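Protein UTR4 (Saccharomyces cerevisiae, PDB 2G80) probably catalyses the enolisation and then the dephosphorylation of 2,3-diketo-5-methylthiopentyl-1-phosphate to an acireductone in the methionine salvage pathway, using one magnesium ion. Local coordinates at residues A[112-115]-A[116-120]; A[131-134]-A[135-138]; A[169-172]-A[173-176]. One frame throughout, in Å; residues are numbered along the deposited sequence.

Contact 1: residues A[112-115]-A[116-120]; sequences VWAH and GYESG
The ring of Y117 lies beside the backbone of W113, one helical turn back. Its CD2 sits 3.2 Å from W113 O, and its CE2 is 4.1 Å from W113 CB. CG of Y117 is placed anti to the carbonyl carbon (chi1 -75°), which swings the ring back along the helix. The indole itself leads away, and its NE1 bonds to L52 O of helix 46-65. Y117 also touches F47, L153 and L154, so it joins helix 103-118 to helices 46-65 and 148-156. With a serine in place of Y117, the seam among the three helices would probably lose its filling, and W113 CB its contact with ring atom CE2. The backbone bond from Y117 N to W113 O is 2.7 Å. The E118 chain passes beside the A114 carbonyl, with CG 3.2 Å from A114 O.

The helix ends in a Schellman motif. G120 takes a positive phi, which favours glycine. G120 N bonds back to Y117 O. S119 OG turns back to H115 O at 2.6 Å, while S119 N reaches the same oxygen at 2.9 Å. The two donors come from opposite faces of the carbonyl plane. S119 OG also hydrogen-bonds Q121 NE2, and it lies over one face of the H115 ring, toward its rim. H115 O, near the C-terminal end of the helix, thus gains a side-chain donor besides its helical one.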
# COMPACT_ATOMS: atom_id res chain seq x y z
N VAL A 112 12.67 8.83 -2.60
CA VAL A 112 12.49 9.84 -1.53
C VAL A 112 11.93 9.19 -0.23
O VAL A 112 12.42 9.48 0.88
CB VAL A 112 11.61 11.02 -2.03
CG1 VAL A 112 11.28 12.01 -0.92
CG2 VAL A 112 12.31 11.76 -3.18
N TRP A 113 10.92 8.35 -0.39
CA TRP A 113 10.29 7.65 0.73
C TRP A 113 11.26 6.69 1.38
O TRP A 113 11.32 6.66 2.61
CB TRP A 113 8.98 6.94 0.36
CG TRP A 113 7.88 7.85 -0.03
CD1 TRP A 113 7.67 9.14 0.40
CD2 TRP A 113 6.75 7.54 -0.87
NE1 TRP A 113 6.53 9.64 -0.13
CE2 TRP A 113 5.92 8.68 -0.91
CE3 TRP A 113 6.34 6.39 -1.55
CZ2 TRP A 113 4.73 8.74 -1.65
CZ3 TRP A 113 5.13 6.43 -2.29
CH2 TRP A 113 4.35 7.60 -2.33
N ALA A 114 12.07 5.97 0.60
CA ALA A 114 13.06 5.06 1.19
C ALA A 114 13.98 5.78 2.17
O ALA A 114 14.19 5.28 3.27
CB ALA A 114 13.86 4.29 0.12
N HIS A 115 14.48 6.95 1.79
CA HIS A 115 15.34 7.76 2.63
C HIS A 115 14.54 8.31 3.81
O HIS A 115 15.08 8.38 4.90
CB HIS A 115 16.03 8.91 1.84
CG HIS A 115 16.85 9.84 2.70
ND1 HIS A 115 18.09 9.49 3.18
CD2 HIS A 115 16.58 11.08 3.18
CE1 HIS A 115 18.56 10.48 3.92
NE2 HIS A 115 17.67 11.46 3.94
N GLY A 116 13.31 8.74 3.57
CA GLY A 116 12.39 9.18 4.65
C GLY A 116 12.19 8.11 5.72
O GLY A 116 12.33 8.37 6.90
N TYR A 117 11.87 6.90 5.28
CA TYR A 117 11.74 5.76 6.20
C TYR A 117 13.05 5.41 6.92
O TYR A 117 13.08 5.32 8.17
CB TYR A 117 11.24 4.55 5.46
CG TYR A 117 9.77 4.54 5.08
CD1 TYR A 117 8.79 4.51 6.05
CD2 TYR A 117 9.36 4.45 3.73
CE1 TYR A 117 7.42 4.46 5.71
CE2 TYR A 117 8.01 4.38 3.37
CZ TYR A 117 7.03 4.39 4.39
OH TYR A 117 5.67 4.34 4.12
N GLU A 118 14.14 5.27 6.15
CA GLU A 118 15.48 4.90 6.70
C GLU A 118 16.08 5.90 7.66
O GLU A 118 16.80 5.51 8.59
CB GLU A 118 16.47 4.65 5.58
CG GLU A 118 16.22 3.38 4.83
CD GLU A 118 16.98 3.29 3.49
OE1 GLU A 118 17.91 4.09 3.26
OE2 GLU A 118 16.62 2.40 2.68
N SER A 119 15.84 7.18 7.40
CA SER A 119 16.25 8.26 8.29
C SER A 119 15.33 8.48 9.52
O SER A 119 15.64 9.33 10.36
CB SER A 119 16.36 9.57 7.50
OG SER A 119 15.13 9.95 6.93
N GLY A 120 14.21 7.75 9.61
CA GLY A 120 13.27 7.88 10.71
C GLY A 120 12.33 9.05 10.59
O GLY A 120 11.60 9.37 11.54

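Contact 2: residues A[131-134]-A[135-138]; sequences IDFI and KRKK
F133 receives the aliphatic chain of K137 over one ring face. K137 CG stands 3.9 Å from the ring centroid and 11° off the normal, a CH-pi contact over the centre of the ring. The K137 chain bends at chi2 (-58°), and this keeps its later carbons near the ring: CE is 3.8 Å from F133 CE2. Its NZ forms salt bridges with the terminal carboxylate of L253 and with D29.

This is the C-terminal turn of helix 128-136, which packs on the parallel sheet of the HAD-like fold. F133 and I134 both touch L36 of the central strand 33-36, and F133 makes an edge-to-face pair with Y34.

R136 meets the F133 ring differently. Its NH2 comes to the ring edge, 4.0 Å from F133 CD2, with the guanidinium plane nearly perpendicular to the ring. CG of R136 lies between the backbone N and the carbonyl carbon (chi1 77°), and the chain runs extended to NE. That course carries it back along the helix, past D132 O. One guanidinium face rests over F133 CA, and D132 CB lies at the edge. R136 NH2 also bonds to L253 O.

K137 is the first residue to leave helical angles. F133 O accepts from K137 N at 3.0 Å and from R136 N at 3.2 Å. K135 stretches outward, its CG 3.4 Å from I131 O.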
# COMPACT_ATOMS: atom_id res chain seq x y z
N ILE A 131 -1.15 -5.53 13.09
CA ILE A 131 0.21 -5.99 13.38
C ILE A 131 0.16 -7.38 14.02
O ILE A 131 0.90 -8.26 13.61
CB ILE A 131 1.02 -4.99 14.33
CG1 ILE A 131 1.35 -3.69 13.58
CG2 ILE A 131 2.33 -5.60 14.80
CD1 ILE A 131 1.89 -2.57 14.49
N ASP A 132 -0.67 -7.55 15.04
CA ASP A 132 -0.84 -8.82 15.76
C ASP A 132 -1.36 -9.93 14.85
O ASP A 132 -0.92 -11.07 14.96
CB ASP A 132 -1.82 -8.67 16.93
CG ASP A 132 -1.32 -7.77 18.04
OD1 ASP A 132 -0.10 -7.43 18.12
OD2 ASP A 132 -2.19 -7.39 18.86
N PHE A 133 -2.33 -9.58 13.99
CA PHE A 133 -2.93 -10.47 13.00
C PHE A 133 -1.87 -11.03 12.04
O PHE A 133 -1.79 -12.23 11.84
CB PHE A 133 -4.02 -9.71 12.25
CG PHE A 133 -4.69 -10.50 11.16
CD1 PHE A 133 -4.19 -10.48 9.85
CD2 PHE A 133 -5.86 -11.24 11.43
CE1 PHE A 133 -4.83 -11.18 8.83
CE2 PHE A 133 -6.49 -11.95 10.42
CZ PHE A 133 -5.99 -11.91 9.12
N ILE A 134 -1.10 -10.13 11.45
CA ILE A 134 -0.00 -10.46 10.52
C ILE A 134 1.06 -11.33 11.19
O ILE A 134 1.57 -12.24 10.56
CB ILE A 134 0.62 -9.16 9.92
CG1 ILE A 134 -0.37 -8.52 8.92
CG2 ILE A 134 1.94 -9.42 9.17
CD1 ILE A 134 0.00 -7.07 8.51
N LYS A 135 1.41 -11.03 12.44
CA LYS A 135 2.38 -11.83 13.19
C LYS A 135 1.89 -13.22 13.58
O LYS A 135 2.73 -14.08 13.80
CB LYS A 135 2.86 -11.12 14.46
CG LYS A 135 3.78 -9.93 14.22
CD LYS A 135 4.37 -9.44 15.56
CE LYS A 135 5.44 -8.40 15.31
NZ LYS A 135 6.17 -8.00 16.55
N ARG A 136 0.57 -13.43 13.71
CA ARG A 136 0.04 -14.73 14.16
C ARG A 136 -0.49 -15.68 13.09
O ARG A 136 -0.42 -16.89 13.29
CB ARG A 136 -1.02 -14.57 15.25
CG ARG A 136 -2.39 -14.13 14.85
CD ARG A 136 -3.31 -14.28 16.03
NE ARG A 136 -4.62 -13.74 15.67
CZ ARG A 136 -4.97 -12.46 15.73
NH1 ARG A 136 -4.12 -11.54 16.18
NH2 ARG A 136 -6.18 -12.10 15.33
N LYS A 137 -0.99 -15.14 11.97
CA LYS A 137 -1.55 -15.97 10.92
C LYS A 137 -0.41 -16.60 10.10
O LYS A 137 0.59 -15.96 9.83
CB LYS A 137 -2.52 -15.18 10.04
CG LYS A 137 -3.77 -14.69 10.76
CD LYS A 137 -4.57 -15.81 11.39
CE LYS A 137 -5.85 -15.33 11.96
NZ LYS A 137 -6.56 -16.50 12.52
N LYS A 138 -0.61 -17.85 9.69
CA LYS A 138 0.43 -18.57 8.97
C LYS A 138 0.68 -18.18 7.53
O LYS A 138 1.82 -18.23 7.09
CB LYS A 138 0.21 -20.08 9.14
CG LYS A 138 0.70 -20.42 10.55
CD LYS A 138 0.27 -21.66 11.06
CE LYS A 138 0.63 -21.75 12.51
NZ LYS A 138 2.04 -21.50 12.86

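Contact 3: residues A[169-172]-A[173-176]; sequences LDLN and SYID
Y174 carries CG anti to its carbonyl carbon (chi1 -55°), and this turns the ring edge back toward L171. Y174 CD2 lies 3.7 Å from L171 O, and L171 CA sits at the edge of the ring in its plane. S173 OG points between its own backbone N and carbonyl carbon (chi1 73°). There it stands above one face of the Y174 ring, toward the rim. It also meets a water at 2.5 Å. That water donates to D170 O at 2.6 Å and accepts from S173 N at 2.9 Å, so it bridges the two sides of the turn.

D170 starts the turn. Its OD1 accepts from N172 N at 2.9 Å, an Asx turn, with the donor above the carboxylate plane. Y174 N then bonds to L171 O at 2.9 Å. A longer, weak bond joins I175 N to N172 O. These turns lie in the loop between helix 148-156 and the edge strand 177-179 of the parallel sheet. N172 ND2 ties the loop to the helix through K152 O.

L171 and I175 are both buried and meet through apolar carbons, L171 CB and I175 CD1 4.5 Å apart. I175 CG1 is also in van der Waals contact with the backbone oxygen L171 O, at 3.7 Å. I175 further touches F155 of the helix and I142 of strand 140-143, while Y174 packs on I134 and K135 of helix 128-136.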
# COMPACT_ATOMS: atom_id res chain seq x y z
N LEU A 169 9.15 -0.86 13.37
CA LEU A 169 9.12 -2.33 13.39
C LEU A 169 9.17 -2.84 11.94
O LEU A 169 8.63 -2.21 11.04
CB LEU A 169 7.81 -2.84 14.03
CG LEU A 169 7.45 -2.29 15.40
CD1 LEU A 169 6.10 -2.81 15.80
CD2 LEU A 169 8.53 -2.64 16.43
N ASP A 170 9.77 -4.01 11.76
CA ASP A 170 9.85 -4.65 10.45
C ASP A 170 8.88 -5.83 10.47
O ASP A 170 9.02 -6.76 11.27
CB ASP A 170 11.29 -5.11 10.18
CG ASP A 170 11.49 -5.68 8.76
OD1 ASP A 170 10.56 -5.73 7.92
OD2 ASP A 170 12.63 -6.10 8.48
N LEU A 171 7.87 -5.76 9.61
CA LEU A 171 6.91 -6.85 9.43
C LEU A 171 7.17 -7.72 8.20
O LEU A 171 6.44 -8.67 7.99
CB LEU A 171 5.49 -6.30 9.35
CG LEU A 171 4.97 -5.43 10.52
CD1 LEU A 171 3.46 -5.27 10.32
CD2 LEU A 171 5.28 -6.03 11.88
N ASN A 172 8.20 -7.41 7.40
CA ASN A 172 8.48 -8.19 6.18
C ASN A 172 8.75 -9.68 6.41
O ASN A 172 8.37 -10.50 5.58
CB ASN A 172 9.57 -7.54 5.30
CG ASN A 172 9.09 -6.21 4.67
OD1 ASN A 172 8.02 -6.11 4.08
ND2 ASN A 172 9.90 -5.20 4.82
N SER A 173 9.29 -10.04 7.58
CA SER A 173 9.46 -11.46 7.92
C SER A 173 8.12 -12.18 8.21
O SER A 173 8.12 -13.38 8.25
CB SER A 173 10.46 -11.67 9.06
OG SER A 173 9.89 -11.28 10.30
N TYR A 174 7.00 -11.47 8.37
CA TYR A 174 5.68 -12.08 8.60
C TYR A 174 4.77 -12.12 7.38
O TYR A 174 3.74 -12.75 7.44
CB TYR A 174 4.96 -11.40 9.75
CG TYR A 174 5.80 -11.38 11.01
CD1 TYR A 174 5.82 -12.47 11.90
CD2 TYR A 174 6.59 -10.28 11.31
CE1 TYR A 174 6.62 -12.43 13.07
CE2 TYR A 174 7.39 -10.22 12.45
CZ TYR A 174 7.40 -11.29 13.33
OH TYR A 174 8.19 -11.17 14.44
N ILE A 175 5.17 -11.49 6.28
CA ILE A 175 4.39 -11.40 5.06
C ILE A 175 4.93 -12.43 4.06
O ILE A 175 6.11 -12.44 3.77
CB ILE A 175 4.41 -9.94 4.52
CG1 ILE A 175 3.67 -9.05 5.54
CG2 ILE A 175 3.70 -9.85 3.16
CD1 ILE A 175 3.89 -7.57 5.37
N ASP A 176 4.05 -13.29 3.56
CA ASP A 176 4.44 -14.34 2.61
C ASP A 176 4.49 -13.92 1.15
O ASP A 176 5.07 -14.62 0.31
CB ASP A 176 3.56 -15.55 2.84
CG ASP A 176 3.69 -16.05 4.26
OD1 ASP A 176 4.77 -16.59 4.60
OD2 ASP A 176 2.78 -15.80 5.06
O HOH W 1 10.14 -8.79 10.00

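In the fold
The three contacts follow one another in series along the chain; none nests in or crosses another. Each is local: contacts 1 and 2 end helices, and contact 3 is a set of turns in a loop. Contact 1 finishes helix 103-118, beside helices 46-65 and 148-156. The next helix, 128-136, ends in contact 2, just before strand 140-143. Helix 148-156 and its long loop come next, and contact 3 leads from that loop into strand 177-179. Contacts 2 and 3 touch: I134 CG2 is 4.0 Å from I175 CG1. Helix 128-136 is thereby joined to the loop before the edge strand. Contact 1 stands apart, with its nearest atoms about 8 Å from contact 3.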